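Long-range contacts in arginine kinase (Anthopleura japonica, PDB 4RF7), which catalyses the reversible transfer of a phosphate group from ATP to L-arginine, giving phosphoarginine and ADP: residues 285-290 / 331-336; 487-492 / 584-589. All coordinates share one frame; numbering follows the deposited sequence.

Contact 1. Residues 285-290 / 331-336; sequences GMRASV and VYDISN. With ARG (arginine), chain H.
R287 and D333 reach for each other from opposite directions and join in a salt bridge, NH1 to OD2 at 2.7 Å. The carboxylate oxygen lies at the guanidinium edge, in its plane, and is met on its syn side, although the two flat groups are turned 44° apart. An extended chain, with CG anti to the backbone N (chi1 -178°), lets R287 span this distance, while S335 lays its CB over one guanidinium face. The amide of N336 grips the neighbouring backbone twice: OD1 accepts from A288 N at 2.8 Å, and ND2 gives a nearly straight bond to M286 O at 3.1 Å, approaching from above that carbonyl's plane. An asparagine suits this strand end because one short amide serves both a donor and an acceptor. Strands 286-293 and 331-336 are antiparallel neighbours in the large sheet of the phosphagen kinase catalytic domain, and V290 and I334 form a hydrogen-bonded pair, V290 N to I334 O at 2.9 Å and I334 N to V290 O at 2.8 Å. Their aliphatic side chains share the face covered by M351 of helix 344-370. On the face of S289 and S335 lies a bound arginine, beside R287 and S289, which are predicted to bind ATP. One water takes protons from S289 OG and R287 NH2 and gives its own to D333 OD1 and the ligand's OXT; serine suits the place because its short hydroxyl donates to that water.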
loop_
_atom_site.group_PDB
_atom_site.type_symbol
_atom_site.label_atom_id
_atom_site.label_comp_id
_atom_site.label_asym_id
_atom_site.label_seq_id
_atom_site.Cartn_x
_atom_site.Cartn_y
_atom_site.Cartn_z
ATOM N N GLY A 285 -19.719 -14.215 10.291
ATOM C CA GLY A 285 -18.487 -14.842 9.846
ATOM C C GLY A 285 -17.430 -13.807 9.504
ATOM O O GLY A 285 -16.424 -14.119 8.855
ATOM N N MET A 286 -17.647 -12.578 9.970
ATOM C CA MET A 286 -16.889 -11.427 9.481
ATOM C C MET A 286 -15.773 -10.936 10.404
ATOM O O MET A 286 -15.919 -10.911 11.630
ATOM C CB MET A 286 -17.844 -10.270 9.159
ATOM C CG MET A 286 -17.144 -8.984 8.725
ATOM S SD MET A 286 -18.283 -7.694 8.178
ATOM C CE MET A 286 -18.877 -8.406 6.639
ATOM N N ARG A 287 -14.647 -10.574 9.794
ATOM C CA ARG A 287 -13.656 -9.727 10.439
ATOM C C ARG A 287 -13.407 -8.518 9.544
ATOM O O ARG A 287 -12.756 -8.629 8.500
ATOM C CB ARG A 287 -12.338 -10.469 10.687
ATOM C CG ARG A 287 -11.307 -9.601 11.411
ATOM C CD ARG A 287 -9.994 -10.320 11.679
ATOM N NE ARG A 287 -9.114 -9.509 12.519
ATOM C CZ ARG A 287 -8.255 -8.606 12.055
ATOM N NH1 ARG A 287 -7.498 -7.913 12.895
ATOM N NH2 ARG A 287 -8.151 -8.390 10.751
ATOM N N ALA A 288 -13.943 -7.368 9.938
ATOM C CA ALA A 288 -13.688 -6.120 9.223
ATOM C C ALA A 288 -12.582 -5.361 9.943
ATOM O O ALA A 288 -12.607 -5.252 11.172
ATOM C CB ALA A 288 -14.945 -5.273 9.151
ATOM N N SER A 289 -11.617 -4.833 9.191
ATOM C CA SER A 289 -10.479 -4.158 9.813
ATOM C C SER A 289 -9.905 -2.985 9.017
ATOM O O SER A 289 -10.008 -2.930 7.786
ATOM C CB SER A 289 -9.369 -5.159 10.132
ATOM O OG SER A 289 -8.884 -5.776 8.956
ATOM N N VAL A 290 -9.294 -2.052 9.744
ATOM C CA VAL A 290 -8.652 -0.883 9.160
ATOM C C VAL A 290 -7.332 -0.627 9.884
ATOM O O VAL A 290 -7.269 -0.719 11.114
ATOM C CB VAL A 290 -9.555 0.373 9.278
ATOM C CG1 VAL A 290 -8.802 1.632 8.863
ATOM C CG2 VAL A 290 -10.818 0.217 8.441
ATOM N N VAL A 331 0.353 3.405 14.629
ATOM C CA VAL A 331 -0.575 2.704 13.744
ATOM C C VAL A 331 -1.326 1.597 14.481
ATOM O O VAL A 331 -0.715 0.731 15.110
ATOM C CB VAL A 331 0.147 2.102 12.522
ATOM C CG1 VAL A 331 -0.788 1.196 11.739
ATOM C CG2 VAL A 331 0.685 3.210 11.628
ATOM N N TYR A 332 -2.653 1.625 14.390
ATOM C CA TYR A 332 -3.476 0.620 15.050
ATOM C C TYR A 332 -4.300 -0.201 14.062
ATOM O O TYR A 332 -4.786 0.318 13.053
ATOM C CB TYR A 332 -4.387 1.283 16.088
ATOM C CG TYR A 332 -3.634 1.829 17.280
ATOM C CD1 TYR A 332 -3.130 3.123 17.278
ATOM C CD2 TYR A 332 -3.422 1.046 18.403
ATOM C CE1 TYR A 332 -2.437 3.622 18.367
ATOM C CE2 TYR A 332 -2.732 1.537 19.496
ATOM C CZ TYR A 332 -2.243 2.825 19.472
ATOM O OH TYR A 332 -1.554 3.310 20.559
ATOM N N ASP A 333 -4.439 -1.491 14.351
ATOM C CA ASP A 333 -5.354 -2.333 13.600
ATOM C C ASP A 333 -6.699 -2.306 14.314
ATOM O O ASP A 333 -6.859 -2.906 15.380
ATOM C CB ASP A 333 -4.830 -3.763 13.509
ATOM C CG ASP A 333 -5.727 -4.661 12.678
ATOM O OD1 ASP A 333 -6.359 -4.161 11.722
ATOM O OD2 ASP A 333 -5.793 -5.871 12.976
ATOM N N ILE A 334 -7.656 -1.584 13.742
ATOM C CA ILE A 334 -8.991 -1.507 14.315
ATOM C C ILE A 334 -9.827 -2.644 13.731
ATOM O O ILE A 334 -9.806 -2.864 12.524
ATOM C CB ILE A 334 -9.665 -0.150 14.015
ATOM C CG1 ILE A 334 -8.661 0.998 14.151
ATOM C CG2 ILE A 334 -10.872 0.066 14.929
ATOM C CD1 ILE A 334 -8.263 1.317 15.581
ATOM N N SER A 335 -10.547 -3.376 14.578
ATOM C CA SER A 335 -11.387 -4.471 14.096
ATOM C C SER A 335 -12.651 -4.616 14.928
ATOM O O SER A 335 -12.749 -4.061 16.027
ATOM C CB SER A 335 -10.609 -5.790 14.078
ATOM O OG SER A 335 -10.202 -6.164 15.382
ATOM N N ASN A 336 -13.617 -5.359 14.397
ATOM C CA ASN A 336 -14.873 -5.617 15.097
ATOM C C ASN A 336 -14.716 -6.656 16.202
ATOM O O ASN A 336 -13.881 -7.558 16.101
ATOM C CB ASN A 336 -15.943 -6.092 14.109
ATOM C CG ASN A 336 -15.518 -7.337 13.348
ATOM O OD1 ASN A 336 -14.469 -7.355 12.703
ATOM N ND2 ASN A 336 -16.328 -8.391 13.433
HETATM N N ARG H . -4.067 -11.378 8.120
HETATM C CA ARG H . -3.670 -10.040 8.540
HETATM C C ARG H . -4.330 -9.673 9.866
HETATM O O ARG H . -3.804 -9.962 10.944
HETATM C CB ARG H . -4.038 -9.013 7.466
HETATM C CG ARG H . -3.493 -7.616 7.717
HETATM C CD ARG H . -4.077 -6.602 6.749
HETATM N NE ARG H . -5.115 -5.778 7.366
HETATM C CZ ARG H . -5.357 -4.516 7.029
HETATM N NH1 ARG H . -4.636 -3.942 6.082
HETATM N NH2 ARG H . -6.315 -3.829 7.637
HETATM O OXT ARG H . -5.411 -9.085 9.898
HETATM O O HOH W 1 -6.415 -6.368 9.796
#

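Contact 2. Residues 487-492 / 584-589; sequences ARNVKG and EDQLRI. With ARG (arginine), chain I.
N489 crosses D585 and Q586 at about a right angle to each, and its amide works in both directions. This happens where the pairing of two antiparallel strands, 479-488 and 587-594, gives way to side-chain bonds, within the catalytic-domain sheet of the second repeat; the ladder between these two segments has its final bonds between R488 and L587. With CG anti to its carbonyl carbon (chi1 -71°), N489 turns its amide towards residues 585-586. ND2 donates almost straight to D585 OD1 at 2.9 Å, arriving on the anti side of a carboxylate turned 59° from the amide; L627 O is a further acceptor for ND2, and S628 OG also binds D585 OD1. N489 OD1 accepts from Q586 N at 3.1 Å, the donor standing above the amide carbonyl plane. Asparagine fits because it offers both an acceptor and a two-proton donor on a short stem. Q586 returns the grip: its amide stands nearly perpendicular to that of N489, at 85°, and the longer chain, extended beyond CG, brings OE1 to V490 N at 2.8 Å, while NE2 binds A494 O. Beside these polar bonds V490 and L587 cross obliquely and touch through CG2 and CD1; both pack on V511 of helix 501-516, where branched aliphatic residues suit the buried setting. R488 bends away at chi2, its guanidinium held by T636 O, E696 and the ring of Y626. NH1 also curls back to its own strand, donating to A487 O at 2.9 Å from above that carbonyl plane.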
loop_
_atom_site.group_PDB
_atom_site.type_symbol
_atom_site.label_atom_id
_atom_site.label_comp_id
_atom_site.label_asym_id
_atom_site.label_seq_id
_atom_site.Cartn_x
_atom_site.Cartn_y
_atom_site.Cartn_z
ATOM N N ALA A 487 12.622 16.141 -14.556
ATOM C CA ALA A 487 11.502 15.811 -13.686
ATOM C C ALA A 487 10.244 16.429 -14.289
ATOM O O ALA A 487 10.268 17.566 -14.770
ATOM C CB ALA A 487 11.738 16.333 -12.281
ATOM N N ARG A 488 9.152 15.672 -14.284
ATOM C CA ARG A 488 7.888 16.148 -14.831
ATOM C C ARG A 488 6.734 15.642 -13.984
ATOM O O ARG A 488 6.836 14.594 -13.337
ATOM C CB ARG A 488 7.708 15.667 -16.275
ATOM C CG ARG A 488 8.656 16.277 -17.301
ATOM C CD ARG A 488 8.380 17.756 -17.513
ATOM N NE ARG A 488 9.162 18.308 -18.617
ATOM C CZ ARG A 488 10.351 18.883 -18.477
ATOM N NH1 ARG A 488 10.899 18.994 -17.273
ATOM N NH2 ARG A 488 10.989 19.356 -19.538
ATOM N N ASN A 489 5.632 16.381 -13.996
ATOM C CA ASN A 489 4.425 15.920 -13.331
ATOM C C ASN A 489 3.234 15.974 -14.282
ATOM O O ASN A 489 3.116 16.907 -15.078
ATOM C CB ASN A 489 4.176 16.719 -12.055
ATOM C CG ASN A 489 5.177 16.387 -10.966
ATOM O OD1 ASN A 489 5.021 15.398 -10.245
ATOM N ND2 ASN A 489 6.221 17.205 -10.848
ATOM N N VAL A 490 2.370 14.963 -14.215
ATOM C CA VAL A 490 1.267 14.834 -15.169
ATOM C C VAL A 490 0.171 15.871 -14.925
ATOM O O VAL A 490 -0.275 16.066 -13.792
ATOM C CB VAL A 490 0.673 13.419 -15.153
ATOM C CG1 VAL A 490 -0.450 13.293 -16.180
ATOM C CG2 VAL A 490 1.758 12.394 -15.433
ATOM N N LYS A 491 -0.258 16.536 -15.996
ATOM C CA LYS A 491 -1.293 17.563 -15.896
ATOM C C LYS A 491 -2.634 16.963 -15.463
ATOM O O LYS A 491 -2.964 15.834 -15.833
ATOM C CB LYS A 491 -1.454 18.289 -17.235
ATOM C CG LYS A 491 -2.327 19.534 -17.147
ATOM C CD LYS A 491 -2.493 20.229 -18.492
ATOM C CE LYS A 491 -3.374 21.453 -18.324
ATOM N NZ LYS A 491 -3.817 22.027 -19.618
ATOM N N GLY A 492 -3.391 17.711 -14.665
ATOM C CA GLY A 492 -4.710 17.274 -14.242
ATOM C C GLY A 492 -4.741 16.709 -12.833
ATOM O O GLY A 492 -5.809 16.377 -12.313
ATOM N N GLU A 584 9.906 10.624 -6.387
ATOM C CA GLU A 584 9.878 11.971 -5.818
ATOM C C GLU A 584 8.926 12.867 -6.608
ATOM O O GLU A 584 8.144 13.628 -6.034
ATOM C CB GLU A 584 11.290 12.565 -5.809
ATOM C CG GLU A 584 11.360 14.037 -5.424
ATOM C CD GLU A 584 12.773 14.478 -5.089
ATOM O OE1 GLU A 584 13.667 13.607 -5.033
ATOM O OE2 GLU A 584 12.990 15.690 -4.878
ATOM N N ASP A 585 9.011 12.782 -7.931
ATOM C CA ASP A 585 8.013 13.378 -8.807
ATOM C C ASP A 585 7.269 12.246 -9.504
ATOM O O ASP A 585 7.693 11.089 -9.435
ATOM C CB ASP A 585 8.672 14.293 -9.844
ATOM C CG ASP A 585 9.202 15.577 -9.240
ATOM O OD1 ASP A 585 8.405 16.522 -9.073
ATOM O OD2 ASP A 585 10.414 15.647 -8.947
ATOM N N GLN A 586 6.164 12.571 -10.169
ATOM C CA GLN A 586 5.380 11.554 -10.857
ATOM C C GLN A 586 6.155 10.949 -12.018
ATOM O O GLN A 586 5.986 9.777 -12.348
ATOM C CB GLN A 586 4.051 12.137 -11.329
ATOM C CG GLN A 586 3.130 12.515 -10.177
ATOM C CD GLN A 586 2.223 13.676 -10.509
ATOM O OE1 GLN A 586 1.961 13.957 -11.678
ATOM N NE2 GLN A 586 1.734 14.362 -9.477
ATOM N N LEU A 587 7.012 11.758 -12.628
ATOM C CA LEU A 587 7.858 11.286 -13.716
ATOM C C LEU A 587 9.286 11.771 -13.538
ATOM O O LEU A 587 9.530 12.981 -13.460
ATOM C CB LEU A 587 7.321 11.779 -15.063
ATOM C CG LEU A 587 6.081 11.092 -15.626
ATOM C CD1 LEU A 587 5.473 11.920 -16.742
ATOM C CD2 LEU A 587 6.456 9.717 -16.140
ATOM N N ARG A 588 10.227 10.837 -13.450
ATOM C CA ARG A 588 11.626 11.199 -13.629
ATOM C C ARG A 588 12.154 10.512 -14.879
ATOM O O ARG A 588 12.270 9.283 -14.937
ATOM C CB ARG A 588 12.493 10.856 -12.419
ATOM C CG ARG A 588 13.834 11.577 -12.494
ATOM C CD ARG A 588 14.902 10.952 -11.628
ATOM N NE ARG A 588 14.985 11.593 -10.321
ATOM C CZ ARG A 588 15.932 11.334 -9.426
ATOM N NH1 ARG A 588 15.932 11.963 -8.260
ATOM N NH2 ARG A 588 16.880 10.450 -9.699
ATOM N N ILE A 589 12.466 11.325 -15.882
ATOM C CA ILE A 589 12.820 10.819 -17.197
ATOM C C ILE A 589 14.307 11.043 -17.462
ATOM O O ILE A 589 14.801 12.172 -17.390
ATOM C CB ILE A 589 11.949 11.481 -18.276
ATOM C CG1 ILE A 589 10.482 11.464 -17.837
ATOM C CG2 ILE A 589 12.116 10.783 -19.614
ATOM C CD1 ILE A 589 9.537 12.200 -18.771
HETATM N N ARG I . 0.649 22.501 -23.338
HETATM C CA ARG I . -0.391 21.644 -22.786
HETATM C C ARG I . -1.133 22.317 -21.636
HETATM O O ARG I . -2.265 21.961 -21.313
HETATM C CB ARG I . 0.196 20.323 -22.300
HETATM C CG ARG I . 0.873 20.430 -20.953
HETATM C CD ARG I . 2.380 20.422 -21.071
HETATM N NE ARG I . 2.910 21.623 -21.703
HETATM C CZ ARG I . 4.157 21.739 -22.146
HETATM N NH1 ARG I . 4.562 22.866 -22.710
HETATM N NH2 ARG I . 4.998 20.724 -22.025
HETATM O OXT ARG I . -0.618 23.230 -20.993
HETATM O O HOH W 2 5.559 16.360 -7.726
#

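Contacts 1 and 2 belong to different repeats of this two-repeat monomer and lie on opposite sides of the chain's centre, their own centres 36 Å apart and their nearest atoms about 22 Å apart. Each repeat carries an eight-stranded antiparallel sheet of the same strand order, but the two contacts sample different joints of it. Contact 1 pairs 286-293 with 331-336 and takes in four residues of the predicted ATP site. Contact 2 pairs 479-488, the counterpart of 127-136, with 587-594, on the side of that strand away from 638-645 and away from annotated sites. A bound arginine touches contact 1; another, in the second repeat, is hydrogen-bonded to D613 and Y626.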